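Local coordinates for protein-glutamine gamma-glutamyltransferase (Pseudomonas aeruginosa PAO1, PDB 6G4H), which displays transglutaminase activity in vitro, joining protein glutamine and lysine side chains by isopeptide bonds, and is critical for the viability of the bacterium, at residues L221-T226 against S240-H245; A249-L254 against A288-W293; T35-S40 against W120-D125; P66-L71 against G266-E271. All coordinates share one frame; numbering follows the deposited sequence. Where two conformers were deposited one is given.

Interactions 1 and 2 share helix 243-256: the first lies at its N-terminal end beside the probable nucleophile, partly buried, and the second packs its middle onto strand 286-294 in a fully buried, purely apolar contact. Interactions 3 and 4 reach the same β-structure from the N-terminal part of the chain and touch each other where Phe-122 and Leu-37 meet Tyr-267. Interaction 3 is mostly buried and rests on the Trp-120 indole and Phe-122, whereas interaction 4, partly buried, depends on a backbone hydrogen bond and an arginine. Trp-289 joins interactions 2 and 4 through packing on Gly-266. Water bridges appear in interactions 1 and 4, the two partly buried contacts.

Interaction 1: L221-T226 against S240-H245; sequences LKPPAT and SGFCAH. With EMC (ethyl mercury ion), chain F.
Pro-223 lays its ring over Gly-241 and reaches three neighbours with three different carbons. Pro-223 CB sits 3.4 Å from Ser-240 O, Pro-223 CG touches His-245 CE1 at 3.8 Å, and Pro-223 CD meets the edge of the Phe-242 ring, close to the ring plane, at 3.9 Å from Phe-242 CE2. Having no side chain, Gly-241 lets the His-245 imidazole lie against it, with Gly-241 CA over one face of that ring, offset toward the rim; Pro-223 CB packs on the same CA at 3.7 Å. Phe-242, at the N-cap position of helix 243-256, has CG between its backbone N and carbonyl carbon (chi1 53°), which turns the ring toward the 221-226 loop. Leu-221 crosses this side chain at about a right angle, its CD2 methyl 4.1 Å from Phe-242 CB. Leu-221 CD2 also lies 3.6 Å from C1 of the ethyl mercury ion. Cys-243 SG binds the mercury atom HG at 2.3 Å. Farther along, two waters bridge the segments, one giving hydrogen bonds to the carbonyl oxygens of Pro-224 and Ser-240, the other linking Pro-224 O to His-245 NE2. A nucleophilic cysteine at the start of a helix is the hallmark of the transglutaminase-like, papain-related fold, and Cys-243 is the nucleophile by similarity. Capture of mercury implies that this sulfur can be reached by a soft metal reagent, beside an apolar wall of Leu-221 and Phe-242.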
loop_
_atom_site.group_PDB
_atom_site.type_symbol
_atom_site.label_atom_id
_atom_site.label_comp_id
_atom_site.label_asym_id
_atom_site.label_seq_id
_atom_site.Cartn_x
_atom_site.Cartn_y
_atom_site.Cartn_z
ATOM N N LEU A 221 3.338 17.730 3.686
ATOM C CA LEU A 221 3.918 17.374 2.401
ATOM C C LEU A 221 5.289 17.959 2.265
ATOM O O LEU A 221 6.012 17.607 1.366
ATOM C CB LEU A 221 3.014 17.864 1.259
ATOM C CG LEU A 221 1.544 17.432 1.345
ATOM C CD1 LEU A 221 0.724 18.208 0.312
ATOM C CD2 LEU A 221 1.366 15.924 1.190
ATOM N N LYS A 222 5.679 18.823 3.196
ATOM C CA LYS A 222 7.046 19.351 3.208
ATOM C C LYS A 222 7.686 19.136 4.561
ATOM O O LYS A 222 7.889 20.079 5.305
ATOM C CB LYS A 222 6.996 20.848 2.879
ATOM C CG LYS A 222 6.571 21.124 1.444
ATOM C CD LYS A 222 6.046 22.552 1.292
ATOM C CE LYS A 222 6.027 22.999 -0.162
ATOM N NZ LYS A 222 5.949 24.485 -0.262
ATOM N N PRO A 223 8.025 17.883 4.897
ATOM C CA PRO A 223 8.516 17.634 6.253
ATOM C C PRO A 223 9.999 17.928 6.386
ATOM O O PRO A 223 10.668 18.115 5.399
ATOM C CB PRO A 223 8.283 16.128 6.435
ATOM C CG PRO A 223 8.407 15.585 5.046
ATOM C CD PRO A 223 7.876 16.643 4.112
ATOM N N PRO A 224 10.509 17.979 7.615
ATOM C CA PRO A 224 11.967 18.147 7.775
ATOM C C PRO A 224 12.712 16.948 7.223
ATOM O O PRO A 224 12.153 15.855 7.153
ATOM C CB PRO A 224 12.168 18.238 9.294
ATOM C CG PRO A 224 10.803 18.307 9.912
ATOM C CD PRO A 224 9.814 17.793 8.902
ATOM N N ALA A 225 13.939 17.151 6.780
ATOM C CA ALA A 225 14.728 16.054 6.257
ATOM C C ALA A 225 15.097 15.138 7.421
ATOM O O ALA A 225 15.079 15.533 8.599
ATOM C CB ALA A 225 15.987 16.566 5.580
ATOM N N THR A 226 15.424 13.910 7.091
ATOM C CA THR A 226 15.862 12.934 8.096
ATOM C C THR A 226 17.215 12.398 7.641
ATOM O O THR A 226 17.536 12.547 6.492
ATOM C CB THR A 226 14.835 11.791 8.238
ATOM O OG1 THR A 226 14.487 11.277 6.946
ATOM C CG2 THR A 226 13.562 12.311 8.937
ATOM N N SER A 240 6.977 13.925 11.651
ATOM C CA SER A 240 6.341 14.767 10.666
ATOM C C SER A 240 6.679 14.192 9.293
ATOM O O SER A 240 7.817 13.909 8.987
ATOM C CB SER A 240 6.894 16.205 10.780
ATOM O OG SER A 240 6.450 16.976 9.694
ATOM N N GLY A 241 5.657 13.962 8.494
ATOM C CA GLY A 241 5.858 13.372 7.167
ATOM C C GLY A 241 4.524 13.150 6.494
ATOM O O GLY A 241 3.491 13.619 6.955
ATOM N N PHE A 242 4.552 12.411 5.390
ATOM C CA PHE A 242 3.347 12.104 4.650
ATOM C C PHE A 242 3.199 10.571 4.466
ATOM O O PHE A 242 3.853 9.775 5.183
ATOM C CB PHE A 242 3.278 12.981 3.373
ATOM C CG PHE A 242 4.491 12.915 2.513
ATOM C CD1 PHE A 242 4.637 11.897 1.615
ATOM C CD2 PHE A 242 5.530 13.875 2.624
ATOM C CE1 PHE A 242 5.764 11.826 0.827
ATOM C CE2 PHE A 242 6.631 13.822 1.803
ATOM C CZ PHE A 242 6.776 12.769 0.923
ATOM N N CYS A 243 2.264 10.130 3.625
ATOM C CA CYS A 243 1.880 8.737 3.619
ATOM C C CYS A 243 3.076 7.769 3.544
ATOM O O CYS A 243 3.075 6.745 4.199
ATOM C CB CYS A 243 0.904 8.444 2.489
ATOM S SG CYS A 243 1.608 8.706 0.871
ATOM N N ALA A 244 4.089 8.116 2.789
ATOM C CA ALA A 244 5.223 7.230 2.615
ATOM C C ALA A 244 6.015 7.029 3.916
ATOM O O ALA A 244 6.508 5.938 4.173
ATOM C CB ALA A 244 6.160 7.781 1.558
ATOM N N HIS A 245 6.157 8.093 4.701
ATOM C CA HIS A 245 6.830 7.997 6.008
ATOM C C HIS A 245 6.073 7.091 6.953
ATOM O O HIS A 245 6.666 6.228 7.617
ATOM C CB HIS A 245 6.976 9.393 6.679
ATOM C CG HIS A 245 7.769 10.355 5.877
ATOM N ND1 HIS A 245 7.227 11.071 4.820
ATOM C CD2 HIS A 245 9.073 10.708 5.953
ATOM C CE1 HIS A 245 8.173 11.827 4.289
ATOM N NE2 HIS A 245 9.299 11.631 4.956
HETATM HG HG EMC F . 1.063 10.787 -0.048
HETATM C C1 EMC F . 1.414 12.921 -0.822
HETATM C C2 EMC F . 1.611 12.882 -2.266
HETATM O O HOH W 1 10.601 13.790 8.780
HETATM O O HOH W 2 11.764 13.437 4.964
#

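Interaction 2: A249-L254 against A288-W293; sequences AMAFVL and AWVEYW
Val-290 meets Met-250, Ala-251 and Leu-254 with its two methyl groups and makes the larger part of the strand's contact. Val-290 CG2 lies 4.2 Å from Met-250 CB, while Val-290 CG1, anti to the backbone N (chi1 -179°), is directed at Ala-251 CB at 4.4 Å and at Leu-254 CD1 at 4.3 Å. The small Ala-251 side chain lets the backbones come near here, with the two CA atoms of Ala-251 and Val-290 6.3 Å apart. The local axes of helix and strand run almost parallel, 19° apart, at a closest approach of 8.4 Å. This is the central helix of the transglutaminase-like fold laid on its antiparallel β-sheet: helix 243-256 starts with Cys-243, the nucleophile by similarity, and strand 286-294 carries the probable catalytic His-287 near its beginning. Alternation along the strand then turns Glu-291 away from the helix, where its carboxylate forms salt bridges with Arg-262, Arg-74 and Arg-164. Tyr-292 faces the helix again. Its CG sits between backbone N and carbonyl carbon (chi1 68°), and the two side chains approach at a slant, Leu-254 CD1 meeting Tyr-292 CB at 4.0 Å. The phenol reaches toward helix 201-214, where Tyr-292 OH is hydrogen-bonded to Gln-202 OE1 and the side chain also touches Val-205, a residue shared with Met-250 and Leu-254.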
loop_
_atom_site.group_PDB
_atom_site.type_symbol
_atom_site.label_atom_id
_atom_site.label_comp_id
_atom_site.label_asym_id
_atom_site.label_seq_id
_atom_site.Cartn_x
_atom_site.Cartn_y
_atom_site.Cartn_z
ATOM N N ALA A 249 7.556 3.406 7.968
ATOM C CA ALA A 249 7.893 3.212 9.376
ATOM C C ALA A 249 7.065 2.146 10.038
ATOM O O ALA A 249 7.597 1.293 10.839
ATOM C CB ALA A 249 7.742 4.519 10.146
ATOM N N MET A 250 5.752 2.150 9.730
ATOM C CA MET A 250 4.924 1.147 10.269
ATOM C C MET A 250 5.347 -0.271 9.815
ATOM O O MET A 250 5.429 -1.221 10.623
ATOM C CB MET A 250 3.457 1.358 9.892
ATOM C CG MET A 250 2.582 0.347 10.563
ATOM S SD MET A 250 0.825 0.695 10.337
ATOM C CE MET A 250 0.091 -0.497 11.468
ATOM N N ALA A 251 5.551 -0.435 8.523
ATOM C CA ALA A 251 5.983 -1.775 8.007
ATOM C C ALA A 251 7.317 -2.191 8.655
ATOM O O ALA A 251 7.473 -3.345 9.053
ATOM C CB ALA A 251 6.073 -1.799 6.492
ATOM N N PHE A 252 8.233 -1.244 8.821
ATOM C CA PHE A 252 9.509 -1.506 9.504
ATOM C C PHE A 252 9.295 -2.058 10.910
ATOM O O PHE A 252 9.845 -3.104 11.267
ATOM C CB PHE A 252 10.413 -0.267 9.535
ATOM C CG PHE A 252 11.761 -0.508 10.142
ATOM C CD1 PHE A 252 11.912 -0.611 11.519
ATOM C CD2 PHE A 252 12.878 -0.708 9.357
ATOM C CE1 PHE A 252 13.157 -0.881 12.084
ATOM C CE2 PHE A 252 14.127 -0.963 9.942
ATOM C CZ PHE A 252 14.263 -1.051 11.293
ATOM N N VAL A 253 8.483 -1.392 11.721
ATOM C CA VAL A 253 8.329 -1.796 13.083
ATOM C C VAL A 253 7.619 -3.137 13.204
ATOM O O VAL A 253 8.027 -3.976 14.029
ATOM C CB VAL A 253 7.585 -0.689 13.892
ATOM C CG1 VAL A 253 7.257 -1.168 15.302
ATOM C CG2 VAL A 253 8.485 0.549 13.954
ATOM N N LEU A 254 6.596 -3.385 12.374
ATOM C CA LEU A 254 5.967 -4.678 12.336
ATOM C C LEU A 254 6.965 -5.806 12.026
ATOM O O LEU A 254 7.018 -6.806 12.747
ATOM C CB LEU A 254 4.818 -4.721 11.359
ATOM C CG LEU A 254 3.656 -3.808 11.800
ATOM C CD1 LEU A 254 2.587 -3.763 10.743
ATOM C CD2 LEU A 254 3.029 -4.184 13.139
ATOM N N ALA A 288 0.506 5.489 -0.274
ATOM C CA ALA A 288 1.203 4.322 0.256
ATOM C C ALA A 288 0.551 3.900 1.557
ATOM O O ALA A 288 0.103 4.733 2.350
ATOM C CB ALA A 288 2.689 4.632 0.440
ATOM N N TRP A 289 0.384 2.607 1.720
ATOM C CA TRP A 289 -0.140 2.034 2.928
ATOM C C TRP A 289 0.571 0.698 3.260
ATOM O O TRP A 289 1.616 0.394 2.681
ATOM C CB TRP A 289 -1.659 1.921 2.844
ATOM C CG TRP A 289 -2.254 1.076 1.721
ATOM C CD1 TRP A 289 -2.746 -0.187 1.835
ATOM C CD2 TRP A 289 -2.475 1.459 0.362
ATOM N NE1 TRP A 289 -3.221 -0.622 0.653
ATOM C CE2 TRP A 289 -3.097 0.378 -0.268
ATOM C CE3 TRP A 289 -2.172 2.591 -0.393
ATOM C CZ2 TRP A 289 -3.460 0.397 -1.621
ATOM C CZ3 TRP A 289 -2.559 2.628 -1.754
ATOM C CH2 TRP A 289 -3.211 1.526 -2.336
ATOM N N VAL A 290 -0.017 -0.071 4.169
ATOM C CA VAL A 290 0.610 -1.257 4.741
ATOM C C VAL A 290 -0.318 -2.444 4.681
ATOM O O VAL A 290 -1.555 -2.312 4.731
ATOM C CB VAL A 290 0.988 -0.949 6.191
ATOM C CG1 VAL A 290 1.677 -2.125 6.844
ATOM C CG2 VAL A 290 1.870 0.273 6.194
ATOM N N GLU A 291 0.260 -3.645 4.629
ATOM C CA GLU A 291 -0.493 -4.818 4.984
ATOM C C GLU A 291 0.402 -5.763 5.763
ATOM O O GLU A 291 1.614 -5.709 5.601
ATOM C CB GLU A 291 -1.087 -5.484 3.785
ATOM C CG GLU A 291 -0.136 -5.938 2.719
ATOM C CD GLU A 291 -0.841 -6.380 1.434
ATOM O OE1 GLU A 291 -0.173 -6.970 0.557
ATOM O OE2 GLU A 291 -2.038 -6.083 1.258
ATOM N N TYR A 292 -0.210 -6.566 6.622
ATOM C CA TYR A 292 0.544 -7.443 7.558
ATOM C C TYR A 292 -0.192 -8.779 7.625
ATOM O O TYR A 292 -1.376 -8.841 7.302
ATOM C CB TYR A 292 0.737 -6.815 8.917
ATOM C CG TYR A 292 -0.541 -6.674 9.690
ATOM C CD1 TYR A 292 -1.369 -5.584 9.457
ATOM C CD2 TYR A 292 -0.939 -7.638 10.589
ATOM C CE1 TYR A 292 -2.565 -5.436 10.127
ATOM C CE2 TYR A 292 -2.171 -7.511 11.263
ATOM C CZ TYR A 292 -2.944 -6.392 11.015
ATOM O OH TYR A 292 -4.138 -6.219 11.636
ATOM N N TRP A 293 0.564 -9.832 7.952
ATOM C CA TRP A 293 0.113 -11.203 7.841
ATOM C C TRP A 293 0.066 -11.856 9.200
ATOM O O TRP A 293 0.925 -11.624 10.052
ATOM C CB TRP A 293 1.027 -12.047 6.942
ATOM C CG TRP A 293 0.506 -13.406 6.725
ATOM C CD1 TRP A 293 -0.443 -13.785 5.831
ATOM C CD2 TRP A 293 0.820 -14.581 7.497
ATOM N NE1 TRP A 293 -0.709 -15.130 5.948
ATOM C CE2 TRP A 293 0.050 -15.643 6.960
ATOM C CE3 TRP A 293 1.726 -14.850 8.537
ATOM C CZ2 TRP A 293 0.121 -16.947 7.456
ATOM C CZ3 TRP A 293 1.818 -16.172 9.028
ATOM C CH2 TRP A 293 0.979 -17.181 8.494
#

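Interaction 3: T35-S40 against W120-D125; sequences TGLSES and WLFALD
The irregular backbone of 35-40 passes the weakly bonded strand 120-124 at a distance, its closest CA pair, Leu-37 and Trp-120, being 9.7 Å apart, and side chains span the gap. Trp-120 does most of this. With CG held between its backbone N and carbonyl carbon (chi1 47°), the indole extends toward the loop and presents its six-membered ring to three consecutive residues. Leu-37 O lies at the edge of that ring, near its plane, 3.7 Å from Trp-120 CZ2. The Ser-38/Glu-39 peptide link approaches the same ring obliquely, with Ser-38 C and Glu-39 N each 3.9 Å from Trp-120 CH2. Glu-39 adds its aliphatic part, placing Glu-39 CG 4.0 Å from Trp-120 CH2, while its carboxylate is turned 44° from the indole plane. Leu-37 CD1 also comes to 4.4 Å from Phe-122 CE1. Both residues rest on Ala-75 of strand 72-81, and the Phe-122 ring meets Tyr-267 edge-to-face. The arrangement is van der Waals packing of a loop, at the start of the modelled chain in the N-terminal region of the periplasmic part, beside strands 72-81 and 120-124; the Leu-37 side chain lies about 8 Å from that of His-287, probably catalytic.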
loop_
_atom_site.group_PDB
_atom_site.type_symbol
_atom_site.label_atom_id
_atom_site.label_comp_id
_atom_site.label_asym_id
_atom_site.label_seq_id
_atom_site.Cartn_x
_atom_site.Cartn_y
_atom_site.Cartn_z
ATOM N N THR A 35 6.840 10.535 -13.436
ATOM C CA THR A 35 5.735 10.350 -14.457
ATOM C C THR A 35 4.691 9.279 -14.036
ATOM O O THR A 35 3.643 9.159 -14.646
ATOM C CB THR A 35 6.317 9.967 -15.852
ATOM O OG1 THR A 35 5.273 9.899 -16.804
ATOM C CG2 THR A 35 6.994 8.597 -15.864
ATOM N N GLY A 36 5.039 8.433 -13.072
ATOM C CA GLY A 36 4.132 7.444 -12.553
ATOM C C GLY A 36 4.878 6.769 -11.437
ATOM O O GLY A 36 5.974 7.205 -11.040
ATOM N N LEU A 37 4.294 5.730 -10.907
ATOM C CA LEU A 37 4.934 4.949 -9.872
ATOM C C LEU A 37 6.129 4.184 -10.432
ATOM O O LEU A 37 6.161 3.838 -11.611
ATOM C CB LEU A 37 3.927 3.962 -9.289
ATOM C CG LEU A 37 2.715 4.623 -8.595
ATOM C CD1 LEU A 37 1.724 3.508 -8.362
ATOM C CD2 LEU A 37 3.132 5.256 -7.303
ATOM N N SER A 38 7.080 3.853 -9.590
ATOM C CA SER A 38 8.150 2.998 -10.037
ATOM C C SER A 38 8.343 1.859 -9.037
ATOM O O SER A 38 7.612 1.741 -8.058
ATOM C CB SER A 38 9.409 3.816 -10.161
ATOM O OG SER A 38 9.816 4.201 -8.899
ATOM N N GLU A 39 9.328 1.028 -9.318
ATOM C CA GLU A 39 9.573 -0.157 -8.543
ATOM C C GLU A 39 10.102 0.132 -7.149
ATOM O O GLU A 39 10.117 -0.764 -6.309
ATOM C CB GLU A 39 10.618 -1.019 -9.257
ATOM C CG GLU A 39 10.037 -1.830 -10.350
ATOM C CD GLU A 39 11.133 -2.565 -11.134
ATOM O OE1 GLU A 39 12.339 -2.452 -10.774
ATOM O OE2 GLU A 39 10.781 -3.243 -12.117
ATOM N N SER A 40 10.612 1.340 -6.953
ATOM C CA SER A 40 11.183 1.761 -5.694
ATOM C C SER A 40 10.364 2.959 -5.167
ATOM O O SER A 40 9.680 3.667 -5.918
ATOM C CB SER A 40 12.656 2.127 -5.936
ATOM O OG SER A 40 13.511 1.665 -4.905
ATOM N N TRP A 120 2.288 -3.068 -14.410
ATOM C CA TRP A 120 1.249 -3.320 -13.425
ATOM C C TRP A 120 -0.033 -2.593 -13.776
ATOM O O TRP A 120 0.016 -1.467 -14.252
ATOM C CB TRP A 120 1.694 -3.043 -12.004
ATOM C CG TRP A 120 2.386 -1.813 -11.779
ATOM C CD1 TRP A 120 1.816 -0.583 -11.603
ATOM C CD2 TRP A 120 3.804 -1.644 -11.619
ATOM N NE1 TRP A 120 2.795 0.346 -11.375
ATOM C CE2 TRP A 120 4.029 -0.278 -11.397
ATOM C CE3 TRP A 120 4.909 -2.516 -11.681
ATOM C CZ2 TRP A 120 5.304 0.261 -11.218
ATOM C CZ3 TRP A 120 6.193 -1.974 -11.490
ATOM C CH2 TRP A 120 6.372 -0.607 -11.265
ATOM N N LEU A 121 -1.169 -3.257 -13.508
ATOM C CA LEU A 121 -2.503 -2.626 -13.670
ATOM C C LEU A 121 -3.097 -2.231 -12.349
ATOM O O LEU A 121 -2.901 -2.893 -11.341
ATOM C CB LEU A 121 -3.492 -3.572 -14.376
ATOM C CG LEU A 121 -3.031 -4.182 -15.724
ATOM C CD1 LEU A 121 -4.221 -4.896 -16.368
ATOM C CD2 LEU A 121 -2.466 -3.116 -16.624
ATOM N N PHE A 122 -3.857 -1.169 -12.356
ATOM C CA PHE A 122 -4.449 -0.663 -11.103
ATOM C C PHE A 122 -5.793 -1.319 -10.845
ATOM O O PHE A 122 -6.633 -1.434 -11.751
ATOM C CB PHE A 122 -4.663 0.834 -11.219
ATOM C CG PHE A 122 -3.454 1.578 -11.659
ATOM C CD1 PHE A 122 -2.286 1.488 -10.957
ATOM C CD2 PHE A 122 -3.451 2.300 -12.845
ATOM C CE1 PHE A 122 -1.129 2.128 -11.411
ATOM C CE2 PHE A 122 -2.317 2.967 -13.283
ATOM C CZ PHE A 122 -1.155 2.896 -12.556
ATOM N N ALA A 123 -6.042 -1.689 -9.598
ATOM C CA ALA A 123 -7.314 -2.288 -9.233
ATOM C C ALA A 123 -7.471 -2.385 -7.727
ATOM O O ALA A 123 -6.484 -2.413 -6.991
ATOM C CB ALA A 123 -7.466 -3.668 -9.857
ATOM N N LEU A 124 -8.732 -2.421 -7.290
ATOM C CA LEU A 124 -9.003 -2.719 -5.902
ATOM C C LEU A 124 -8.605 -4.162 -5.599
ATOM O O LEU A 124 -8.903 -5.105 -6.361
ATOM C CB LEU A 124 -10.495 -2.522 -5.573
ATOM C CG LEU A 124 -11.114 -1.161 -5.941
ATOM C CD1 LEU A 124 -12.620 -1.172 -5.790
ATOM C CD2 LEU A 124 -10.512 -0.010 -5.153
ATOM N N ASP A 125 -8.006 -4.383 -4.440
ATOM C CA ASP A 125 -7.713 -5.762 -3.993
ATOM C C ASP A 125 -9.026 -6.522 -3.689
ATOM O O ASP A 125 -10.005 -5.867 -3.259
ATOM C CB ASP A 125 -6.956 -5.653 -2.672
ATOM C CG ASP A 125 -6.031 -6.872 -2.375
ATOM O OD1 ASP A 125 -5.555 -7.531 -3.320
ATOM O OD2 ASP A 125 -5.739 -7.082 -1.161
#

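Interaction 4: P66-L71 against G266-E271; sequences PPREQL and GYQGGE
Leu-71 O receives a hydrogen bond from Gly-269 N (2.9 Å, N-H...O angle 163°), joining the residue after 3-10 segment 68-70 to strand 261-273, the antiparallel neighbour of strand 72-81 in the β-structure of the transglutaminase-like fold. The donor lies in the carbonyl plane, and the same oxygen has a CA-H...O contact with Gln-268 CA at 3.2 Å. This bond, at the end of the paired strands, ties the N-terminal region of the chain to the catalytic part. Van der Waals contacts of carbons with backbone polar atoms add to it: Leu-71 CB lies 3.9 Å from Gly-269 N, and Gln-268 CG, anti to its own backbone N (chi1 -166°), is 3.4 Å from Leu-71 O. Among the charged and polar groups, a bend at chi2 turns the Gln-268 amide toward Arg-68; the two side chains cross at about a right angle, guanidinium and amide planes 77° apart. Gln-268 NE2 and Arg-68 NE both turn to the carbonyl of Ile-313, the arginine bond being weak. The Gln-268 side chain also touches His-287, an active-site residue by similarity. Water bridges Arg-68 NH1 and, weakly, Gly-270 N. Gly-269 CA sits over the centre of one guanidinium face, 3.8 Å from Arg-68 CZ.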
loop_
_atom_site.group_PDB
_atom_site.type_symbol
_atom_site.label_atom_id
_atom_site.label_comp_id
_atom_site.label_asym_id
_atom_site.label_seq_id
_atom_site.Cartn_x
_atom_site.Cartn_y
_atom_site.Cartn_z
ATOM N N PRO A 66 -18.424 3.093 -4.593
ATOM C CA PRO A 66 -18.040 2.812 -3.200
ATOM C C PRO A 66 -17.624 4.076 -2.450
ATOM O O PRO A 66 -17.193 5.027 -3.088
ATOM C CB PRO A 66 -16.816 1.892 -3.356
ATOM C CG PRO A 66 -16.963 1.334 -4.733
ATOM C CD PRO A 66 -17.500 2.443 -5.543
ATOM N N PRO A 67 -17.779 4.105 -1.120
ATOM C CA PRO A 67 -17.296 5.279 -0.368
ATOM C C PRO A 67 -15.779 5.448 -0.523
ATOM O O PRO A 67 -15.062 4.454 -0.712
ATOM C CB PRO A 67 -17.598 4.950 1.103
ATOM C CG PRO A 67 -18.010 3.528 1.122
ATOM C CD PRO A 67 -18.376 3.071 -0.258
ATOM N N ARG A 68 -15.347 6.694 -0.409
ATOM C CA ARG A 68 -13.985 7.099 -0.674
ATOM C C ARG A 68 -12.988 6.256 0.075
ATOM O O ARG A 68 -11.941 5.861 -0.455
ATOM C CB ARG A 68 -13.763 8.563 -0.298
ATOM C CG ARG A 68 -12.390 9.014 -0.765
ATOM C CD ARG A 68 -12.035 10.444 -0.445
ATOM N NE ARG A 68 -10.590 10.641 -0.458
ATOM C CZ ARG A 68 -9.899 11.232 -1.423
ATOM N NH1 ARG A 68 -10.511 11.715 -2.511
ATOM N NH2 ARG A 68 -8.569 11.332 -1.288
ATOM N N GLU A 69 -13.306 5.961 1.306
ATOM C CA GLU A 69 -12.407 5.190 2.110
ATOM C C GLU A 69 -12.251 3.735 1.697
ATOM O O GLU A 69 -11.425 3.062 2.276
ATOM C CB GLU A 69 -12.760 5.315 3.598
ATOM C CG GLU A 69 -13.685 4.226 4.099
ATOM C CD GLU A 69 -15.032 4.753 4.510
ATOM O OE1 GLU A 69 -15.515 5.726 3.861
ATOM O OE2 GLU A 69 -15.584 4.178 5.487
ATOM N N GLN A 70 -13.013 3.237 0.714
ATOM C CA GLN A 70 -12.772 1.902 0.131
ATOM C C GLN A 70 -11.978 1.980 -1.187
ATOM O O GLN A 70 -11.648 0.960 -1.784
ATOM C CB GLN A 70 -14.092 1.188 -0.159
ATOM C CG GLN A 70 -14.926 0.973 1.101
ATOM C CD GLN A 70 -16.281 0.327 0.815
ATOM O OE1 GLN A 70 -16.484 -0.322 -0.213
ATOM N NE2 GLN A 70 -17.224 0.520 1.739
ATOM N N LEU A 71 -11.701 3.176 -1.670
ATOM C CA LEU A 71 -11.059 3.351 -2.970
ATOM C C LEU A 71 -9.540 3.393 -2.875
ATOM O O LEU A 71 -8.944 4.426 -3.076
ATOM C CB LEU A 71 -11.584 4.630 -3.645
ATOM C CG LEU A 71 -13.115 4.647 -3.828
ATOM C CD1 LEU A 71 -13.537 5.976 -4.451
ATOM C CD2 LEU A 71 -13.546 3.501 -4.688
ATOM N N GLY A 266 0.086 2.708 -4.499
ATOM C CA GLY A 266 -0.997 2.843 -5.446
ATOM C C GLY A 266 -1.538 4.227 -5.418
ATOM O O GLY A 266 -0.781 5.197 -5.293
ATOM N N TYR A 267 -2.863 4.306 -5.491
ATOM C CA TYR A 267 -3.559 5.575 -5.443
ATOM C C TYR A 267 -4.706 5.398 -4.504
ATOM O O TYR A 267 -5.159 4.283 -4.299
ATOM C CB TYR A 267 -4.058 6.013 -6.842
ATOM C CG TYR A 267 -2.978 6.180 -7.836
ATOM C CD1 TYR A 267 -2.513 5.101 -8.564
ATOM C CD2 TYR A 267 -2.385 7.393 -8.031
ATOM C CE1 TYR A 267 -1.493 5.232 -9.462
ATOM C CE2 TYR A 267 -1.326 7.533 -8.927
ATOM C CZ TYR A 267 -0.883 6.431 -9.624
ATOM O OH TYR A 267 0.154 6.548 -10.522
ATOM N N GLN A 268 -5.210 6.496 -3.956
ATOM C CA GLN A 268 -6.422 6.411 -3.119
ATOM C C GLN A 268 -7.355 7.548 -3.433
ATOM O O GLN A 268 -6.912 8.676 -3.630
ATOM C CB GLN A 268 -6.042 6.433 -1.622
ATOM C CG GLN A 268 -7.142 6.010 -0.647
ATOM C CD GLN A 268 -7.959 7.191 -0.163
ATOM O OE1 GLN A 268 -7.445 8.315 -0.067
ATOM N NE2 GLN A 268 -9.204 6.945 0.186
ATOM N N GLY A 269 -8.638 7.250 -3.503
ATOM C CA GLY A 269 -9.624 8.277 -3.748
ATOM C C GLY A 269 -9.861 8.493 -5.228
ATOM O O GLY A 269 -9.975 7.531 -5.983
ATOM N N GLY A 270 -9.962 9.762 -5.604
ATOM C CA GLY A 270 -10.253 10.163 -6.977
ATOM C C GLY A 270 -11.307 11.218 -7.018
ATOM O O GLY A 270 -11.905 11.550 -5.979
ATOM N N GLU A 271 -11.498 11.807 -8.196
ATOM C CA GLU A 271 -12.441 12.929 -8.334
ATOM C C GLU A 271 -13.613 12.433 -9.196
ATOM O O GLU A 271 -13.382 11.881 -10.255
ATOM C CB GLU A 271 -11.691 14.094 -8.968
ATOM C CG GLU A 271 -12.539 15.224 -9.519
ATOM C CD GLU A 271 -11.686 16.321 -10.172
ATOM O OE1 GLU A 271 -10.642 15.991 -10.794
ATOM O OE2 GLU A 271 -12.071 17.514 -10.055
HETATM O O HOH W 3 -8.826 12.880 -5.078
#